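Local coordinates for protein fimbrial subunit type 1 (Actinomyces oris, PDB 3UXF) that forms the shaft of type 1 fimbriae as their major subunit, a secreted, cell-wall-anchored pilin of the bacterial surface, at residues V47-Q52 against P178-S183; K148-E153 against P342-T347; T206-K211 against E293-V298; R222-D227 against G319-D324; T256-I261 against A271-T276. All coordinates share one frame; numbering follows the deposited sequence. Where two conformers were deposited one is given.

Contact 1: V47-Q52 against P178-S183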
# COMPACT_ATOMS: atom_id res chain seq x y z
N VAL A 47 -21.75 -3.17 -18.13
CA VAL A 47 -21.10 -2.60 -16.94
C VAL A 47 -19.59 -2.85 -17.06
O VAL A 47 -19.20 -3.99 -17.29
CB VAL A 47 -21.67 -3.29 -15.68
CG1 VAL A 47 -21.09 -2.68 -14.36
CG2 VAL A 47 -23.21 -3.18 -15.67
N HIS A 48 -18.79 -1.79 -16.96
CA HIS A 48 -17.34 -1.90 -17.11
C HIS A 48 -16.71 -1.91 -15.71
O HIS A 48 -16.78 -0.91 -15.00
CB HIS A 48 -16.83 -0.69 -17.88
CG HIS A 48 -17.27 -0.65 -19.31
ND1 HIS A 48 -16.41 -0.86 -20.37
CD2 HIS A 48 -18.49 -0.44 -19.86
CE1 HIS A 48 -17.08 -0.79 -21.51
NE2 HIS A 48 -18.34 -0.53 -21.23
N LYS A 49 -16.13 -3.05 -15.31
CA LYS A 49 -15.52 -3.18 -13.99
C LYS A 49 -14.01 -2.96 -14.11
O LYS A 49 -13.32 -3.67 -14.85
CB LYS A 49 -15.83 -4.55 -13.40
CG LYS A 49 -15.15 -4.80 -12.02
CD LYS A 49 -15.79 -3.94 -10.93
CE LYS A 49 -15.01 -4.13 -9.59
NZ LYS A 49 -15.67 -3.37 -8.52
N CYS A 50 -13.53 -1.94 -13.40
CA CYS A 50 -12.14 -1.48 -13.49
C CYS A 50 -11.54 -1.41 -12.10
O CYS A 50 -12.24 -1.15 -11.13
CB CYS A 50 -12.12 -0.08 -14.12
SG CYS A 50 -12.96 0.04 -15.73
N GLU A 51 -10.23 -1.62 -12.00
CA GLU A 51 -9.57 -1.60 -10.69
C GLU A 51 -9.65 -0.23 -10.02
O GLU A 51 -9.87 -0.15 -8.81
CB GLU A 51 -8.09 -1.98 -10.83
CG GLU A 51 -7.85 -3.41 -11.17
CD GLU A 51 -6.38 -3.82 -10.95
OE1 GLU A 51 -5.60 -2.99 -10.44
OE2 GLU A 51 -6.02 -4.97 -11.29
N GLN A 52 -9.46 0.81 -10.82
CA GLN A 52 -9.46 2.21 -10.37
C GLN A 52 -10.59 3.01 -10.98
O GLN A 52 -10.89 2.87 -12.17
CB GLN A 52 -8.14 2.89 -10.76
CG GLN A 52 -6.95 2.39 -9.98
CD GLN A 52 -7.15 2.52 -8.49
OE1 GLN A 52 -6.80 1.60 -7.73
NE2 GLN A 52 -7.71 3.65 -8.05
N PRO A 178 -19.06 1.97 -13.16
CA PRO A 178 -19.35 2.17 -11.74
C PRO A 178 -18.13 2.62 -10.94
O PRO A 178 -16.99 2.35 -11.30
CB PRO A 178 -19.81 0.79 -11.27
CG PRO A 178 -19.26 -0.16 -12.26
CD PRO A 178 -19.21 0.56 -13.56
N LYS A 179 -18.41 3.33 -9.85
CA LYS A 179 -17.38 3.85 -8.97
C LYS A 179 -17.06 2.89 -7.83
O LYS A 179 -17.96 2.28 -7.25
CB LYS A 179 -17.87 5.19 -8.39
CG LYS A 179 -16.91 5.86 -7.39
CD LYS A 179 -17.58 6.99 -6.58
CE LYS A 179 -17.21 8.38 -7.10
NZ LYS A 179 -15.73 8.61 -7.15
N ASN A 180 -15.78 2.78 -7.47
CA ASN A 180 -15.41 2.04 -6.28
C ASN A 180 -15.97 2.62 -4.98
O ASN A 180 -15.97 3.83 -4.76
CB ASN A 180 -13.90 2.01 -6.16
CG ASN A 180 -13.26 1.02 -7.08
OD1 ASN A 180 -13.92 0.15 -7.65
ND2 ASN A 180 -11.94 1.08 -7.17
N THR A 181 -16.41 1.74 -4.09
CA THR A 181 -16.88 2.18 -2.79
C THR A 181 -15.77 2.69 -1.90
O THR A 181 -16.03 3.43 -0.95
CB THR A 181 -17.53 1.03 -2.01
OG1 THR A 181 -16.64 -0.09 -1.97
CG2 THR A 181 -18.84 0.61 -2.67
N LEU A 182 -14.55 2.26 -2.19
CA LEU A 182 -13.40 2.67 -1.37
C LEU A 182 -12.34 3.25 -2.27
O LEU A 182 -12.02 2.68 -3.30
CB LEU A 182 -12.79 1.45 -0.64
CG LEU A 182 -13.75 0.67 0.26
CD1 LEU A 182 -13.08 -0.58 0.83
CD2 LEU A 182 -14.30 1.53 1.41
N SER A 183 -11.77 4.38 -1.85
CA SER A 183 -10.77 5.05 -2.66
C SER A 183 -9.43 4.36 -2.65
O SER A 183 -8.63 4.57 -3.56
CB SER A 183 -10.62 6.49 -2.21
OG SER A 183 -10.35 6.54 -0.82
O HOH W 1 -15.73 1.44 -13.48
O HOH W 2 -12.65 -2.12 -8.56
O HOH W 3 -15.94 -0.54 -9.11
O HOH W 4 -15.20 -0.30 -11.54
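N180 brings its flat amide edge-on to E51. ND2 donates to E51 O at 2.9 Å, and that oxygen lies 6° out of the amide plane, although the donor stands 38° above the plane of the carbonyl it meets. At the other end of the amide, N180 OD1 is reached by two waters. One donates to N180 OD1 over 2.6 Å and accepts from K49 NZ; the other lies 2.8 Å from C50 O. K49 gets close because its chain, with CG anti to the backbone N (chi1 177°), bends at chi2; E142 and I150 O also bind its ammonium directly, and the waters share that first shell. The imidazole of H48 stacks on Y177 and bonds H175, whereas the carbonyl of H48 faces this contact: P178 CD comes within 3.2 Å of H48 O. The P178 ring also crosses V47 at about a right angle, with CG 3.8 Å from V47 CG1. V47 and H48 end strand 44-48, which runs between strands 125-128 and 170-176. The disulfide C50-C71 pins the chain just beyond it, and the P178-S183 linker leaves strand 170-176 for strand 185-190 in the next sheet.

Contact 2: K148-E153 against P342-T347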
# COMPACT_ATOMS: atom_id res chain seq x y z
N LYS A 148 -9.85 -9.61 -2.94
CA LYS A 148 -8.90 -8.54 -3.17
C LYS A 148 -9.48 -7.33 -3.87
O LYS A 148 -8.79 -6.32 -4.03
CB LYS A 148 -7.73 -9.04 -4.00
CG LYS A 148 -6.88 -10.11 -3.36
CD LYS A 148 -5.77 -10.54 -4.31
CE LYS A 148 -4.75 -11.43 -3.60
NZ LYS A 148 -4.16 -10.69 -2.44
N VAL A 149 -10.74 -7.42 -4.31
CA VAL A 149 -11.29 -6.39 -5.20
C VAL A 149 -12.17 -5.41 -4.43
O VAL A 149 -12.93 -5.77 -3.55
CB VAL A 149 -12.12 -7.08 -6.32
CG1 VAL A 149 -12.98 -6.05 -7.07
CG2 VAL A 149 -11.19 -7.86 -7.26
N ILE A 150 -12.09 -4.12 -4.75
CA ILE A 150 -12.98 -3.15 -4.14
C ILE A 150 -14.38 -3.15 -4.81
O ILE A 150 -14.45 -2.98 -6.02
CB ILE A 150 -12.39 -1.74 -4.25
CG1 ILE A 150 -11.05 -1.69 -3.50
CG2 ILE A 150 -13.33 -0.70 -3.61
CD1 ILE A 150 -10.25 -0.45 -3.81
N PRO A 151 -15.46 -3.34 -4.03
CA PRO A 151 -16.78 -3.39 -4.68
C PRO A 151 -17.18 -2.06 -5.28
O PRO A 151 -16.83 -0.98 -4.77
CB PRO A 151 -17.74 -3.67 -3.51
CG PRO A 151 -16.92 -4.17 -2.42
CD PRO A 151 -15.56 -3.54 -2.58
N ALA A 152 -17.94 -2.14 -6.36
CA ALA A 152 -18.62 -0.95 -6.89
C ALA A 152 -19.77 -0.48 -6.00
O ALA A 152 -20.40 -1.27 -5.29
CB ALA A 152 -19.15 -1.25 -8.32
N GLU A 153 -20.08 0.82 -6.07
CA GLU A 153 -21.26 1.34 -5.40
C GLU A 153 -22.50 0.96 -6.19
O GLU A 153 -22.44 0.96 -7.40
CB GLU A 153 -21.22 2.85 -5.34
CG GLU A 153 -20.12 3.36 -4.41
CD GLU A 153 -20.30 4.82 -4.01
OE1 GLU A 153 -20.79 5.63 -4.85
OE2 GLU A 153 -19.94 5.15 -2.85
N PRO A 342 -4.81 -11.33 3.55
CA PRO A 342 -6.27 -11.38 3.42
C PRO A 342 -6.84 -10.04 3.01
O PRO A 342 -6.22 -9.00 3.18
CB PRO A 342 -6.75 -11.73 4.82
CG PRO A 342 -5.63 -11.44 5.75
CD PRO A 342 -4.37 -11.42 4.96
N GLY A 343 -8.04 -10.08 2.45
CA GLY A 343 -8.78 -8.86 2.18
C GLY A 343 -8.21 -8.07 1.02
O GLY A 343 -7.59 -8.63 0.09
N ILE A 344 -8.49 -6.77 1.02
CA ILE A 344 -8.13 -5.89 -0.08
C ILE A 344 -6.68 -5.45 0.18
O ILE A 344 -6.43 -4.80 1.20
CB ILE A 344 -9.05 -4.65 -0.10
CG1 ILE A 344 -10.51 -5.07 -0.38
CG2 ILE A 344 -8.57 -3.66 -1.13
CD1 ILE A 344 -11.56 -4.04 0.03
N PRO A 345 -5.74 -5.81 -0.71
CA PRO A 345 -4.32 -5.66 -0.40
C PRO A 345 -3.70 -4.34 -0.81
O PRO A 345 -4.07 -3.70 -1.81
CB PRO A 345 -3.66 -6.77 -1.22
CG PRO A 345 -4.55 -6.80 -2.47
CD PRO A 345 -5.94 -6.59 -1.95
N THR A 346 -2.73 -3.91 -0.00
CA THR A 346 -1.83 -2.87 -0.44
C THR A 346 -0.80 -3.44 -1.41
O THR A 346 -0.56 -4.64 -1.46
CB THR A 346 -1.05 -2.23 0.74
OG1 THR A 346 -0.05 -3.13 1.24
CG2 THR A 346 -1.97 -1.83 1.86
N THR A 347 -0.20 -2.58 -2.22
CA THR A 347 1.01 -3.03 -2.88
C THR A 347 2.04 -3.21 -1.76
O THR A 347 1.95 -2.53 -0.72
CB THR A 347 1.47 -1.99 -3.86
OG1 THR A 347 1.36 -0.73 -3.25
CG2 THR A 347 0.49 -1.96 -5.02
O HOH W 5 -6.20 -10.86 -0.45
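K148 and P345 meet crosswise, the lysine chain passing the CD-CG side of the proline ring at about a right angle. K148 CB sits 3.7 Å from P345 CD, and farther out K148 NZ passes 3.9 Å from P345 CG. CG of the lysine is anti to its own carbonyl carbon (chi1 -63°), the chain stays extended as far as CE, and a bend at chi4 then turns the ammonium back toward the CG and CB corner of the ring. There a water accepts from K148 NZ and donates to G343 O, the latter bond being 2.7 Å long. A long, weak ion pair with D340 is a further partner for the same nitrogen. The lysine backbone also lies close to the other segment: K148 CA points its hydrogen at G343 O, 3.5 Å away, and K148 O rests 3.5 Å from P345 CD. The second pair is purely apolar. I150 and I344 also cross at about a right angle, with I150 CG1 4.0 Å from I344 CG2, while I344 CG2 reaches back towards K148 O. I344 is also packed against V185, and I150 against L182. This is a junction between domains: a loop linking strands 136-144 and 155-159 of the N-terminal domain rests on the first residues of strand 344-362 of the following beta sandwich, close to the calcium ion bound by D147 and N327.

Contact 3: T206-K211 against E293-V298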
# COMPACT_ATOMS: atom_id res chain seq x y z
N THR A 206 -2.78 2.99 5.53
CA THR A 206 -3.89 3.91 5.46
C THR A 206 -4.98 3.30 4.62
O THR A 206 -4.74 2.93 3.47
CB THR A 206 -3.44 5.27 4.85
OG1 THR A 206 -2.30 5.76 5.57
CG2 THR A 206 -4.53 6.32 4.97
N THR A 207 -6.16 3.16 5.21
CA THR A 207 -7.25 2.38 4.56
C THR A 207 -8.55 3.17 4.51
O THR A 207 -9.01 3.73 5.52
CB THR A 207 -7.50 1.06 5.31
OG1 THR A 207 -7.66 1.32 6.71
CG2 THR A 207 -6.34 0.13 5.14
N SER A 208 -9.21 3.14 3.34
CA SER A 208 -10.56 3.72 3.24
C SER A 208 -11.52 3.08 4.23
O SER A 208 -11.35 1.92 4.66
CB SER A 208 -11.10 3.55 1.82
OG SER A 208 -10.36 4.35 0.94
N ILE A 209 -12.58 3.82 4.57
CA ILE A 209 -13.62 3.36 5.47
C ILE A 209 -14.94 3.36 4.68
O ILE A 209 -15.24 4.35 4.02
CB ILE A 209 -13.76 4.33 6.65
CG1 ILE A 209 -12.45 4.35 7.47
CG2 ILE A 209 -14.89 3.94 7.54
CD1 ILE A 209 -12.37 5.52 8.46
N PRO A 210 -15.70 2.26 4.71
CA PRO A 210 -16.98 2.27 3.98
C PRO A 210 -17.92 3.36 4.49
O PRO A 210 -17.96 3.61 5.68
CB PRO A 210 -17.59 0.90 4.31
CG PRO A 210 -16.42 0.05 4.67
CD PRO A 210 -15.40 0.94 5.30
N LYS A 211 -18.70 3.96 3.59
CA LYS A 211 -19.76 4.88 4.01
C LYS A 211 -21.05 4.10 4.27
O LYS A 211 -21.55 3.43 3.38
CB LYS A 211 -19.99 5.94 2.95
CG LYS A 211 -20.98 7.05 3.39
CD LYS A 211 -21.11 8.09 2.27
CE LYS A 211 -22.00 9.29 2.70
NZ LYS A 211 -21.99 10.37 1.65
N GLU A 293 -11.72 10.65 1.82
CA GLU A 293 -10.36 10.73 2.34
C GLU A 293 -10.30 10.66 3.87
O GLU A 293 -9.23 10.83 4.46
CB GLU A 293 -9.62 11.95 1.79
CG GLU A 293 -9.47 11.93 0.26
CD GLU A 293 -8.86 10.63 -0.28
OE1 GLU A 293 -7.68 10.35 0.03
OE2 GLU A 293 -9.54 9.89 -1.01
N THR A 294 -11.44 10.38 4.49
CA THR A 294 -11.49 10.08 5.92
C THR A 294 -11.12 8.61 6.04
O THR A 294 -11.87 7.76 5.55
CB THR A 294 -12.90 10.28 6.42
OG1 THR A 294 -13.28 11.64 6.16
CG2 THR A 294 -13.01 9.99 7.90
N LYS A 295 -9.96 8.31 6.63
CA LYS A 295 -9.38 6.95 6.51
C LYS A 295 -8.87 6.49 7.86
O LYS A 295 -8.61 7.32 8.75
CB LYS A 295 -8.22 6.98 5.53
CG LYS A 295 -8.73 7.16 4.09
CD LYS A 295 -7.60 7.07 3.12
CE LYS A 295 -8.11 7.24 1.69
NZ LYS A 295 -7.96 6.00 0.88
N LEU A 296 -8.70 5.18 8.02
CA LEU A 296 -7.98 4.70 9.22
C LEU A 296 -6.49 4.71 8.92
O LEU A 296 -6.06 4.37 7.83
CB LEU A 296 -8.43 3.29 9.64
CG LEU A 296 -8.11 2.96 11.13
CD1 LEU A 296 -9.03 3.63 12.10
CD2 LEU A 296 -8.11 1.45 11.36
N GLN A 297 -5.69 5.13 9.90
CA GLN A 297 -4.25 5.11 9.72
C GLN A 297 -3.65 4.32 10.90
O GLN A 297 -3.82 4.67 12.08
CB GLN A 297 -3.67 6.53 9.73
CG GLN A 297 -2.20 6.57 9.51
CD GLN A 297 -1.62 7.92 9.90
OE1 GLN A 297 -1.40 8.21 11.10
NE2 GLN A 297 -1.41 8.78 8.91
N VAL A 298 -2.95 3.25 10.55
CA VAL A 298 -2.30 2.40 11.53
C VAL A 298 -0.78 2.60 11.40
O VAL A 298 -0.22 2.37 10.34
CB VAL A 298 -2.67 0.92 11.30
CG1 VAL A 298 -1.79 -0.01 12.14
CG2 VAL A 298 -4.14 0.66 11.61
O HOH W 6 -1.82 8.32 6.18
O HOH W 7 -5.34 4.92 1.45
O HOH W 8 -5.22 1.30 8.32
O HOH W 9 -12.60 6.51 3.43
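K295 NZ donates to S208 OG at 2.9 Å, joining the two strands through their side chains. Both atoms have further partners: S208 OG is bonded to S183 OG and G184 N, and K295 NZ also bonds S183 OG. A water that accepts from K295 NZ lies 2.9 Å from T206 O, so the ammonium sits in a small polar cluster. The lysine gets there with an extended chain that bends only at chi4 (-114°).

Next come the backbone bonds of the antiparallel pair T207-L296, T207 N to L296 O and L296 N to T207 O, each 2.9 Å. On the face carrying the side chains of T207 and L296, these two lie side by side and point the same way, T207 OG1 being 3.6 Å from L296 CB. That hydroxyl sits in the crowded position between backbone N and carbonyl carbon (chi1 50°) and is bonded to Y223 OH. On the other face T206 CG2 lies across K295, 3.7 Å from its CD, and a water donates to T206 OG1 and accepts from Q297 NE2. Past the paired residues, I209 turns CD1 against the backbone of T294 and K295, 3.7 Å from T294 O, while a water accepts from I209 N.

The L296 face is thus mainly apolar, L296 packing on V242 and L275, with the T207 hydroxyl a buried polar group satisfied by Y223. T206 and Q297 bring polar tips to the opposite face, whereas K295 runs along T206 CG2 and ends its ammonium at the serines. In this buried contact that ammonium is well supplied with oxygen acceptors, which probably helps it keep its charge.

Contact 4: R222-D227 against G319-D324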
# COMPACT_ATOMS: atom_id res chain seq x y z
N ARG A 222 -17.59 -5.15 10.82
CA ARG A 222 -16.25 -5.70 10.96
C ARG A 222 -15.27 -4.81 10.21
O ARG A 222 -15.52 -4.43 9.07
CB ARG A 222 -16.17 -7.13 10.43
CG ARG A 222 -14.77 -7.73 10.50
CD ARG A 222 -14.72 -9.16 9.98
NE ARG A 222 -13.44 -9.80 10.29
CZ ARG A 222 -13.01 -10.92 9.72
NH1 ARG A 222 -13.75 -11.53 8.81
NH2 ARG A 222 -11.84 -11.43 10.07
N TYR A 223 -14.16 -4.49 10.86
CA TYR A 223 -13.13 -3.68 10.24
C TYR A 223 -11.78 -4.08 10.81
O TYR A 223 -11.46 -3.77 11.95
CB TYR A 223 -13.39 -2.19 10.47
CG TYR A 223 -12.61 -1.29 9.53
CD1 TYR A 223 -13.18 -0.82 8.35
CD2 TYR A 223 -11.32 -0.90 9.83
CE1 TYR A 223 -12.47 -0.00 7.50
CE2 TYR A 223 -10.61 -0.08 8.99
CZ TYR A 223 -11.18 0.37 7.82
OH TYR A 223 -10.47 1.19 6.98
N GLU A 224 -11.01 -4.80 10.00
CA GLU A 224 -9.70 -5.27 10.42
C GLU A 224 -8.64 -4.90 9.40
O GLU A 224 -8.85 -5.04 8.20
CB GLU A 224 -9.72 -6.78 10.66
CG GLU A 224 -10.61 -7.21 11.81
CD GLU A 224 -10.82 -8.71 11.90
OE1 GLU A 224 -10.11 -9.45 11.20
OE2 GLU A 224 -11.70 -9.13 12.67
N VAL A 225 -7.51 -4.43 9.90
CA VAL A 225 -6.36 -4.12 9.07
C VAL A 225 -5.31 -5.17 9.43
O VAL A 225 -4.89 -5.27 10.58
CB VAL A 225 -5.81 -2.71 9.35
CG1 VAL A 225 -4.55 -2.46 8.54
CG2 VAL A 225 -6.87 -1.67 9.04
N VAL A 226 -4.92 -5.96 8.44
CA VAL A 226 -4.01 -7.09 8.69
C VAL A 226 -2.68 -6.79 8.08
O VAL A 226 -2.59 -6.36 6.93
CB VAL A 226 -4.59 -8.39 8.07
CG1 VAL A 226 -3.63 -9.58 8.37
CG2 VAL A 226 -5.99 -8.66 8.68
N ASP A 227 -1.61 -7.02 8.85
CA ASP A 227 -0.30 -6.83 8.31
C ASP A 227 0.43 -8.18 8.27
O ASP A 227 0.52 -8.89 9.29
CB ASP A 227 0.50 -5.84 9.15
CG ASP A 227 1.75 -5.44 8.48
OD1 ASP A 227 2.64 -6.29 8.28
OD2 ASP A 227 1.84 -4.26 8.14
N GLY A 319 -3.54 -5.67 4.40
CA GLY A 319 -4.81 -5.90 3.73
C GLY A 319 -5.93 -5.38 4.58
O GLY A 319 -5.87 -5.38 5.80
N LEU A 320 -7.02 -4.99 3.92
CA LEU A 320 -8.18 -4.49 4.63
C LEU A 320 -9.38 -5.42 4.53
O LEU A 320 -9.74 -5.88 3.44
CB LEU A 320 -8.57 -3.11 4.09
CG LEU A 320 -9.93 -2.57 4.54
CD1 LEU A 320 -9.90 -2.22 6.02
CD2 LEU A 320 -10.32 -1.37 3.71
N ILE A 321 -10.01 -5.69 5.67
CA ILE A 321 -11.26 -6.42 5.72
C ILE A 321 -12.27 -5.39 6.19
O ILE A 321 -12.34 -5.07 7.37
CB ILE A 321 -11.21 -7.61 6.69
CG1 ILE A 321 -10.23 -8.67 6.17
CG2 ILE A 321 -12.59 -8.21 6.87
CD1 ILE A 321 -9.90 -9.74 7.18
N PRO A 322 -13.03 -4.84 5.24
CA PRO A 322 -13.91 -3.69 5.50
C PRO A 322 -15.34 -4.01 5.93
O PRO A 322 -16.06 -3.09 6.29
CB PRO A 322 -13.94 -2.99 4.14
CG PRO A 322 -13.84 -4.11 3.16
CD PRO A 322 -13.04 -5.22 3.82
N ASN A 323 -15.74 -5.28 5.89
CA ASN A 323 -17.09 -5.64 6.30
C ASN A 323 -17.15 -7.06 6.85
O ASN A 323 -16.13 -7.72 6.98
CB ASN A 323 -18.09 -5.45 5.16
CG ASN A 323 -17.75 -6.28 3.94
OD1 ASN A 323 -17.61 -7.49 4.02
ND2 ASN A 323 -17.63 -5.62 2.80
N ASP A 324 -18.35 -7.53 7.18
CA ASP A 324 -18.47 -8.84 7.82
C ASP A 324 -18.93 -9.92 6.85
O ASP A 324 -19.46 -10.94 7.27
CB ASP A 324 -19.43 -8.77 9.01
CG ASP A 324 -20.88 -8.38 8.59
OD1 ASP A 324 -21.10 -7.88 7.44
OD2 ASP A 324 -21.81 -8.55 9.42
O HOH W 10 -15.94 -10.62 7.22
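E224-I321 and V226-G319 are the hydrogen-bonded pairs through which strands 224-229 and 312-321 meet here, antiparallel neighbours in one sheet of the central beta sandwich, with I321 reaching across to R222. Four backbone bonds tie the strands. E224 and I321 exchange two, E224 N to I321 O and I321 N to E224 O, the second at 2.9 Å and nearly linear; V226 and G319 exchange the other two, the shorter being G319 N to V226 O at 2.8 Å.

The R222-E224 pair is held as well. R222 grips E224 side-on, NE donating to OE2 at 3.0 Å and NH2 to OE1 at 2.9 Å in a salt bridge, and both carboxylate oxygens are met from above the carboxylate plane. R222 NH1 also bonds F328 O and NH2 bonds W330 O, and a water accepts from NH1 and donates to N323 O. Q274 NE2 supplies a second bond to E224 OE2. The arginine chain is fully extended (chi1 178°, CG anti to N), which carries the group over I321; I321 CG2 then lies over one guanidinium face, toward its rim, 3.9 Å from R222 NE.

On the other side of the sheet, the hydroxyl of Y223 is bonded to S208 O. Its ring takes a CH-pi contact from L320, whose CD1 stands over the face 3.8 Å from the centroid and only 3.4 Å from Y223 CZ.

Contact 5: T256-I261 against A271-T276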
# COMPACT_ATOMS: atom_id res chain seq x y z
N THR A 256 -10.45 0.27 24.13
CA THR A 256 -11.70 1.00 23.86
C THR A 256 -12.11 0.92 22.40
O THR A 256 -13.25 0.56 22.08
CB THR A 256 -11.54 2.46 24.27
OG1 THR A 256 -11.19 2.51 25.65
CG2 THR A 256 -12.84 3.23 24.02
N ASP A 257 -11.18 1.24 21.49
CA ASP A 257 -11.53 1.40 20.08
C ASP A 257 -11.01 0.29 19.17
O ASP A 257 -11.55 0.05 18.08
CB ASP A 257 -11.00 2.74 19.58
CG ASP A 257 -11.63 3.92 20.30
OD1 ASP A 257 -12.88 3.93 20.46
OD2 ASP A 257 -10.91 4.84 20.70
N TYR A 258 -9.92 -0.33 19.59
CA TYR A 258 -9.36 -1.42 18.78
C TYR A 258 -8.56 -2.34 19.66
O TYR A 258 -8.20 -1.99 20.79
CB TYR A 258 -8.43 -0.87 17.68
CG TYR A 258 -7.20 -0.17 18.22
CD1 TYR A 258 -6.03 -0.87 18.47
CD2 TYR A 258 -7.22 1.20 18.49
CE1 TYR A 258 -4.90 -0.23 18.96
CE2 TYR A 258 -6.10 1.85 18.98
CZ TYR A 258 -4.96 1.12 19.23
OH TYR A 258 -3.86 1.78 19.72
N THR A 259 -8.29 -3.55 19.17
CA THR A 259 -7.29 -4.38 19.84
C THR A 259 -6.29 -4.89 18.79
O THR A 259 -6.70 -5.17 17.63
CB THR A 259 -7.95 -5.55 20.64
OG1 THR A 259 -8.08 -6.71 19.83
CG2 THR A 259 -9.34 -5.21 21.10
N LEU A 260 -5.02 -5.00 19.19
CA LEU A 260 -3.97 -5.55 18.34
C LEU A 260 -3.88 -7.04 18.64
O LEU A 260 -3.76 -7.42 19.80
CB LEU A 260 -2.60 -4.93 18.64
CG LEU A 260 -1.39 -5.62 17.96
CD1 LEU A 260 -1.38 -5.53 16.43
CD2 LEU A 260 -0.08 -5.00 18.48
N ILE A 261 -4.00 -7.86 17.60
CA ILE A 261 -3.87 -9.32 17.74
C ILE A 261 -2.71 -9.81 16.89
O ILE A 261 -2.78 -9.67 15.67
CB ILE A 261 -5.16 -10.00 17.30
CG1 ILE A 261 -6.33 -9.41 18.08
CG2 ILE A 261 -5.07 -11.54 17.48
CD1 ILE A 261 -7.65 -9.66 17.41
N ALA A 271 -0.20 -9.49 12.15
CA ALA A 271 -0.70 -8.53 13.13
C ALA A 271 -2.00 -7.99 12.58
O ALA A 271 -2.04 -7.52 11.45
CB ALA A 271 0.28 -7.38 13.28
N THR A 272 -3.06 -8.04 13.38
CA THR A 272 -4.35 -7.50 12.96
C THR A 272 -4.74 -6.39 13.92
O THR A 272 -4.71 -6.57 15.16
CB THR A 272 -5.44 -8.58 13.05
OG1 THR A 272 -5.10 -9.65 12.16
CG2 THR A 272 -6.79 -8.01 12.61
N ILE A 273 -5.11 -5.23 13.37
CA ILE A 273 -5.78 -4.21 14.16
C ILE A 273 -7.26 -4.40 13.90
O ILE A 273 -7.72 -4.28 12.77
CB ILE A 273 -5.32 -2.78 13.76
CG1 ILE A 273 -3.86 -2.54 14.14
CG2 ILE A 273 -6.25 -1.71 14.38
CD1 ILE A 273 -3.57 -2.47 15.60
N GLN A 274 -7.98 -4.76 14.95
CA GLN A 274 -9.41 -5.07 14.85
C GLN A 274 -10.19 -4.00 15.59
O GLN A 274 -10.00 -3.83 16.78
CB GLN A 274 -9.63 -6.46 15.46
CG GLN A 274 -11.09 -6.95 15.51
CD GLN A 274 -11.17 -8.23 16.34
OE1 GLN A 274 -11.12 -8.18 17.57
NE2 GLN A 274 -11.20 -9.39 15.66
N LEU A 275 -11.02 -3.25 14.87
CA LEU A 275 -11.82 -2.23 15.55
C LEU A 275 -12.87 -2.94 16.45
O LEU A 275 -13.46 -3.96 16.05
CB LEU A 275 -12.50 -1.37 14.50
CG LEU A 275 -11.92 0.00 14.14
CD1 LEU A 275 -10.43 0.28 14.41
CD2 LEU A 275 -12.41 0.58 12.83
N THR A 276 -13.10 -2.40 17.64
CA THR A 276 -14.16 -2.88 18.53
C THR A 276 -15.50 -2.31 18.08
O THR A 276 -15.57 -1.53 17.13
CB THR A 276 -13.93 -2.36 19.96
OG1 THR A 276 -13.93 -0.93 19.91
CG2 THR A 276 -12.58 -2.83 20.52
O HOH W 11 -3.40 -11.36 13.49
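Q274 and T259 face each other as a hydrogen-bonded pair in the beta hairpin of strands 258-264 and 269-275, exchanging T259 N to Q274 O and Q274 N to T259 O. The glutamine side chain can be followed outward. Q274 CB passes 3.9 Å from T259 O. With CG anti to the backbone N (chi1 177°) and the rest extended, Q274 CD then comes 3.9 Å from I261 CD1. That methyl touches the whole amide, Q274 OE1 lying 3.8 Å and Q274 NE2 4.0 Å from I261 CD1; the outside partner of NE2, E224 OE2 in the adjacent strand, should fix the way round of the amide. Further along, I261 and T272 form the second hydrogen-bonded pair. A water donates to I261 O and accepts from T272 OG1, whose other partner is W330 NE1.

The face of Y258, L260, I273 and L275 is mainly apolar. L260 CD1 packs 3.9 Å from I273 CD1 and also meets A271 CB. I273 CG2 lies 4.0 Å from Y258 CB, and both Y258 and I273 continue onto V242.

At the end of the hairpin the strand gives way to helix 277-288, with T276 as its N-cap. T276 N donates to D257 O at 2.9 Å. The hydroxyl, placed between backbone N and carbonyl carbon (chi1 60°), works twice: T276 OG1 accepts from G279 N and donates to T256 O at 2.7 Å.

How the contacts relate
From the N terminus, contact 1 closes a loop across the N-terminal domain, from strand 44-48 to the linker that leaves it. Contact 2 opens inside that loop and closes far downstream, so the two cross and together tie the N-terminal domain to the sandwich that follows. Contacts 3, 4 and 5 all nest within contact 2. Contacts 3 and 4 cross each other, one in each facing sheet, and are bonded through Y223; contact 5, the hairpin, nests inside both and lies beside contact 4 in the same sheet. Contact 4 meets contact 2 through I344 O and L320 N, while S183 links contact 1 to contact 3.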